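Protein A49R (Vaccinia virus, PDB 4D5T) inhibits host NF-kappa-B activation by interacting with BTRC, which diminishes ubiquitination of the inhibitor NFKBIA and keeps p65/RELA in the cytoplasm. Local coordinates at residues I24-N29 with D130-R136; V57-I61 with I103-Y107. All coordinates share one frame; numbering follows the deposited sequence.

Interaction 1. Residues I24-N29 with D130-R136; sequences IETIDN and DIKQVIR. With SO4 (sulfate ion), chain I.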
# COMPACT_ATOMS: atom_id res chain seq x y z
N ILE A 24 8.44 -4.16 13.14
CA ILE A 24 7.55 -5.13 12.40
C ILE A 24 7.34 -6.41 13.27
O ILE A 24 6.29 -6.98 13.17
CB ILE A 24 8.00 -5.34 10.89
CG1 ILE A 24 6.94 -6.06 9.98
CG2 ILE A 24 9.31 -5.98 10.80
CD1 ILE A 24 5.65 -5.27 9.73
N GLU A 25 8.31 -6.79 14.14
CA GLU A 25 8.07 -7.96 15.05
C GLU A 25 7.04 -7.75 16.15
O GLU A 25 6.53 -8.72 16.65
CB GLU A 25 9.35 -8.46 15.70
CG GLU A 25 10.45 -8.63 14.70
CD GLU A 25 10.10 -9.54 13.52
OE1 GLU A 25 9.26 -10.45 13.69
OE2 GLU A 25 10.64 -9.36 12.40
N THR A 26 6.74 -6.50 16.48
CA THR A 26 5.81 -6.17 17.53
C THR A 26 4.39 -6.12 16.99
O THR A 26 3.46 -5.95 17.77
CB THR A 26 6.15 -4.84 18.18
OG1 THR A 26 5.95 -3.76 17.27
CG2 THR A 26 7.66 -4.80 18.58
N ILE A 27 4.21 -6.27 15.67
CA ILE A 27 2.87 -6.23 15.15
C ILE A 27 2.36 -7.62 14.72
O ILE A 27 2.92 -8.29 13.85
CB ILE A 27 2.82 -5.36 13.92
CG1 ILE A 27 3.50 -4.03 14.22
CG2 ILE A 27 1.39 -5.17 13.50
CD1 ILE A 27 3.82 -3.20 12.99
N ASP A 28 1.32 -8.07 15.39
CA ASP A 28 0.68 -9.35 15.10
C ASP A 28 0.23 -9.35 13.62
O ASP A 28 -0.26 -8.35 13.12
CB ASP A 28 -0.51 -9.60 16.07
CG ASP A 28 -1.20 -10.99 15.84
OD1 ASP A 28 -0.73 -11.98 16.45
OD2 ASP A 28 -2.17 -11.17 15.06
N ASN A 29 0.39 -10.47 12.94
CA ASN A 29 0.02 -10.58 11.53
C ASN A 29 -1.42 -10.27 11.26
O ASN A 29 -1.71 -9.64 10.25
CB ASN A 29 0.37 -11.99 10.99
CG ASN A 29 0.43 -12.02 9.49
OD1 ASN A 29 1.18 -11.27 8.87
ND2 ASN A 29 -0.41 -12.83 8.90
N ASP A 130 0.35 -13.27 4.32
CA ASP A 130 1.43 -13.35 5.29
C ASP A 130 2.69 -12.76 4.70
O ASP A 130 3.54 -13.44 4.14
CB ASP A 130 1.63 -14.79 5.68
CG ASP A 130 2.78 -14.97 6.67
OD1 ASP A 130 3.26 -13.92 7.29
OD2 ASP A 130 3.13 -16.20 6.72
N ILE A 131 2.84 -11.48 4.83
CA ILE A 131 3.91 -10.74 4.15
C ILE A 131 5.02 -10.20 5.05
O ILE A 131 5.82 -9.35 4.62
CB ILE A 131 3.34 -9.61 3.24
CG1 ILE A 131 2.57 -8.49 4.01
CG2 ILE A 131 2.45 -10.19 2.14
CD1 ILE A 131 2.26 -7.26 3.15
N LYS A 132 4.99 -10.49 6.34
CA LYS A 132 5.98 -9.92 7.25
C LYS A 132 7.46 -10.21 6.76
O LYS A 132 8.30 -9.33 6.84
CB LYS A 132 5.76 -10.39 8.72
CG LYS A 132 4.59 -9.68 9.41
CD LYS A 132 4.21 -10.21 10.81
CE LYS A 132 5.19 -9.84 11.87
NZ LYS A 132 4.59 -10.18 13.19
N GLN A 133 7.77 -11.42 6.29
CA GLN A 133 9.14 -11.71 5.85
C GLN A 133 9.54 -10.95 4.61
O GLN A 133 10.66 -10.47 4.51
CB GLN A 133 9.33 -13.19 5.61
CG GLN A 133 10.66 -13.52 4.97
CD GLN A 133 11.87 -13.21 5.83
OE1 GLN A 133 11.76 -13.02 7.05
NE2 GLN A 133 13.04 -13.14 5.19
N VAL A 134 8.59 -10.78 3.70
CA VAL A 134 8.88 -10.00 2.52
C VAL A 134 9.10 -8.52 2.92
O VAL A 134 9.92 -7.86 2.31
CB VAL A 134 7.74 -10.13 1.50
CG1 VAL A 134 8.17 -9.49 0.23
CG2 VAL A 134 7.53 -11.59 1.21
N ILE A 135 8.37 -8.00 3.89
CA ILE A 135 8.63 -6.60 4.35
C ILE A 135 10.09 -6.54 4.96
O ILE A 135 10.85 -5.68 4.58
CB ILE A 135 7.56 -6.14 5.35
CG1 ILE A 135 6.16 -6.02 4.64
CG2 ILE A 135 7.84 -4.77 6.00
CD1 ILE A 135 4.95 -5.89 5.52
N ARG A 136 10.40 -7.46 5.87
CA ARG A 136 11.67 -7.46 6.59
C ARG A 136 12.83 -7.48 5.62
O ARG A 136 13.82 -6.78 5.81
CB ARG A 136 11.93 -8.84 7.26
CG ARG A 136 11.45 -9.02 8.64
CD ARG A 136 11.79 -10.37 9.29
NE ARG A 136 10.66 -10.62 10.15
CZ ARG A 136 9.69 -11.52 10.01
NH1 ARG A 136 9.70 -12.45 9.05
NH2 ARG A 136 8.71 -11.57 10.93
S SO4 I . 2.74 -13.39 13.74
O1 SO4 I . 1.53 -12.80 14.36
O2 SO4 I . 3.75 -13.84 14.71
O3 SO4 I . 3.29 -12.40 12.85
O4 SO4 I . 2.33 -14.56 12.94
O HOH W 1 0.82 -10.26 6.46
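The side chain of Ile24 meets the second segment through carbon: its CG1 lies 4.3 Å from Ile135 CG2, and its CG2 rests near Arg136 CG. Its carbonyl, Ile24 O, lies against Lys132 CE (3.3 Å). Next in sequence, Glu25 forms a two-pronged salt bridge with Arg136, approached side-on by the guanidinium. Arg136 NE donates to Glu25 OE2 at 2.6 Å and 169°, almost straight. Arg136 NH2 reaches Glu25 OE1 at 3.0 Å. Both oxygens use their syn lone pairs, and the two planes lie only 22° apart. Arg136 NH1 donates to Gln133 OE1, close to the guanidinium plane, which further restricts rotation of the group. Ile27 offers its carbonyl: Lys132 NZ donates to Ile27 O at 2.6 Å, a position reached because the lysine chain bends at chi3. The same ammonium holds a sulfate, probably from the crystallisation liquor, with Lys132 NZ 2.6 Å from its O3. Asp28 is the N-cap of helix 29-40; in the conformer given, its OD2 accepts from Asp30 N. Asn29 N points straight at sulfate O1 (3.0 Å, 178°), so the anion sits at the helix start, and Asn29 OD1 accepts from a water that in turn accepts from Ile131 N. The contact thus ties the turn between helices 9-23 and 29-40 to the start of helix 132-150; Ile131, just before it, and Val134 within it pack on Ile98 of helix 95-109.

Interaction 2. Residues V57-I61 with I103-Y107; sequences VYTII and ITLKY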
# COMPACT_ATOMS: atom_id res chain seq x y z
N VAL A 57 4.48 6.78 0.67
CA VAL A 57 4.72 6.43 -0.69
C VAL A 57 3.58 6.89 -1.57
O VAL A 57 3.78 7.47 -2.68
CB VAL A 57 4.92 4.87 -0.84
CG1 VAL A 57 4.98 4.43 -2.31
CG2 VAL A 57 6.17 4.44 -0.14
N TYR A 58 2.35 6.66 -1.11
CA TYR A 58 1.16 7.12 -1.86
C TYR A 58 1.26 8.63 -2.15
O TYR A 58 0.98 9.11 -3.26
CB TYR A 58 -0.08 6.80 -1.03
CG TYR A 58 -1.38 7.06 -1.68
CD1 TYR A 58 -1.96 8.30 -1.61
CD2 TYR A 58 -2.05 6.04 -2.35
CE1 TYR A 58 -3.20 8.54 -2.18
CE2 TYR A 58 -3.29 6.27 -2.95
CZ TYR A 58 -3.83 7.52 -2.87
OH TYR A 58 -5.05 7.75 -3.42
N THR A 59 1.67 9.38 -1.15
CA THR A 59 1.77 10.86 -1.22
C THR A 59 2.89 11.26 -2.19
O THR A 59 2.71 12.17 -2.99
CB THR A 59 2.05 11.45 0.15
OG1 THR A 59 0.93 11.20 0.98
CG2 THR A 59 2.26 12.96 0.06
N ILE A 60 4.04 10.60 -2.09
CA ILE A 60 5.14 10.84 -3.03
C ILE A 60 4.79 10.59 -4.51
O ILE A 60 5.10 11.42 -5.38
CB ILE A 60 6.34 9.99 -2.63
CG1 ILE A 60 6.89 10.56 -1.34
CG2 ILE A 60 7.40 9.94 -3.73
CD1 ILE A 60 7.89 9.65 -0.70
N ILE A 61 4.10 9.51 -4.77
CA ILE A 61 3.69 9.16 -6.11
C ILE A 61 2.75 10.18 -6.68
O ILE A 61 2.91 10.58 -7.83
CB ILE A 61 3.10 7.74 -6.16
CG1 ILE A 61 4.22 6.74 -5.94
CG2 ILE A 61 2.38 7.49 -7.47
CD1 ILE A 61 3.75 5.29 -5.76
N ILE A 103 -1.48 -0.03 -3.14
CA ILE A 103 -1.80 1.31 -3.60
C ILE A 103 -2.80 1.27 -4.73
O ILE A 103 -3.76 2.06 -4.74
CB ILE A 103 -0.52 2.04 -3.96
CG1 ILE A 103 0.16 2.43 -2.64
CG2 ILE A 103 -0.80 3.23 -4.86
CD1 ILE A 103 1.51 3.04 -2.84
N THR A 104 -2.65 0.31 -5.63
CA THR A 104 -3.64 0.14 -6.73
C THR A 104 -5.03 -0.18 -6.18
O THR A 104 -6.05 0.40 -6.63
CB THR A 104 -3.21 -0.97 -7.70
OG1 THR A 104 -1.99 -0.59 -8.34
CG2 THR A 104 -4.28 -1.16 -8.79
N LEU A 105 -5.09 -1.06 -5.19
CA LEU A 105 -6.36 -1.41 -4.57
C LEU A 105 -6.99 -0.16 -3.92
O LEU A 105 -8.22 0.03 -3.94
CB LEU A 105 -6.23 -2.58 -3.57
CG LEU A 105 -5.87 -3.91 -4.29
CD1 LEU A 105 -5.57 -4.99 -3.28
CD2 LEU A 105 -6.87 -4.43 -5.24
N LYS A 106 -6.18 0.68 -3.28
CA LYS A 106 -6.66 1.93 -2.70
C LYS A 106 -7.23 2.84 -3.79
O LYS A 106 -8.34 3.37 -3.63
CB LYS A 106 -5.55 2.64 -1.89
CG LYS A 106 -6.02 3.97 -1.33
CD LYS A 106 -5.06 4.56 -0.32
CE LYS A 106 -5.64 5.94 0.07
NZ LYS A 106 -5.04 6.51 1.26
N TYR A 107 -6.57 2.93 -4.94
CA TYR A 107 -7.16 3.73 -6.03
C TYR A 107 -8.52 3.19 -6.45
O TYR A 107 -9.47 3.95 -6.77
CB TYR A 107 -6.27 3.79 -7.26
CG TYR A 107 -4.92 4.40 -7.12
CD1 TYR A 107 -4.71 5.60 -6.41
CD2 TYR A 107 -3.85 3.85 -7.81
CE1 TYR A 107 -3.44 6.16 -6.29
CE2 TYR A 107 -2.58 4.42 -7.69
CZ TYR A 107 -2.40 5.58 -6.96
OH TYR A 107 -1.16 6.14 -6.95
O HOH W 2 -0.60 8.58 -5.39
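Within the all-helical Bcl-2-like fold of this protein, helices 49-61 and 95-109 meet in the interior, and the short segments 57-61 and 103-107 cross at -72° with axes 11.8 Å apart. That separation is bridged by long side chains, chiefly the ring of Tyr58. With CG anti to the backbone N, this ring extends between Lys106 and Tyr107. Lys106, stretched out, passes across one ring face: Lys106 NZ stands 4.3 Å from the Tyr58 centroid and 8° off the ring normal, a cation-pi geometry, and Lys106 CE adds a CH-pi contact nearer the rim. A water lies over the opposite face. Tyr107 comes in from the facing helix, pointing the other way, its ring inclined 42° to that of Tyr58, with Tyr107 CE1 3.3 Å from Tyr58 CE2; the pair is oblique. Ile103 supplies the aliphatic part, its CD1 3.8 Å from Val57 CG1 and its CG2 4.0 Å from Tyr58 CD2, while Ile61 CG2 approaches Tyr107 OH. The water also links backbone and hydroxyl, donating to Tyr58 O at 2.7 Å and hydrogen-bonding to Tyr107 OH. Beyond the segments, Tyr58 OH bonds to Glu64 and Asn110, and Lys106 makes a second cation-pi contact with Phe39. The ammonium of the buried Lys106 therefore has two aromatic partners, which probably help to offset the cost of placing its charge among the helices.

How the interactions relate
The two contacts are nested along the chain: interaction 2, between 57-61 and 103-107, falls inside the mostly helical stretch of chain that interaction 1, between 24-29 and 130-136, closes. Their centres are about 20 Å apart and their nearest atoms about 10 Å, so they do not touch. The centre of interaction 2 lies about 6 Å from that of the chain and the centre of interaction 1, which holds the sulfate, about 14 Å. The same helices nevertheless serve both: Ile135 of interaction 1 packs on Phe50 of helix 49-61 and Leu95 of helix 95-109, whereas Val57 of interaction 2 touches Ile146 of helix 132-150. The outer contact is led by a salt bridge and an ammonium-to-carbonyl bond, the inner one by rings, aliphatic carbon and cation-pi.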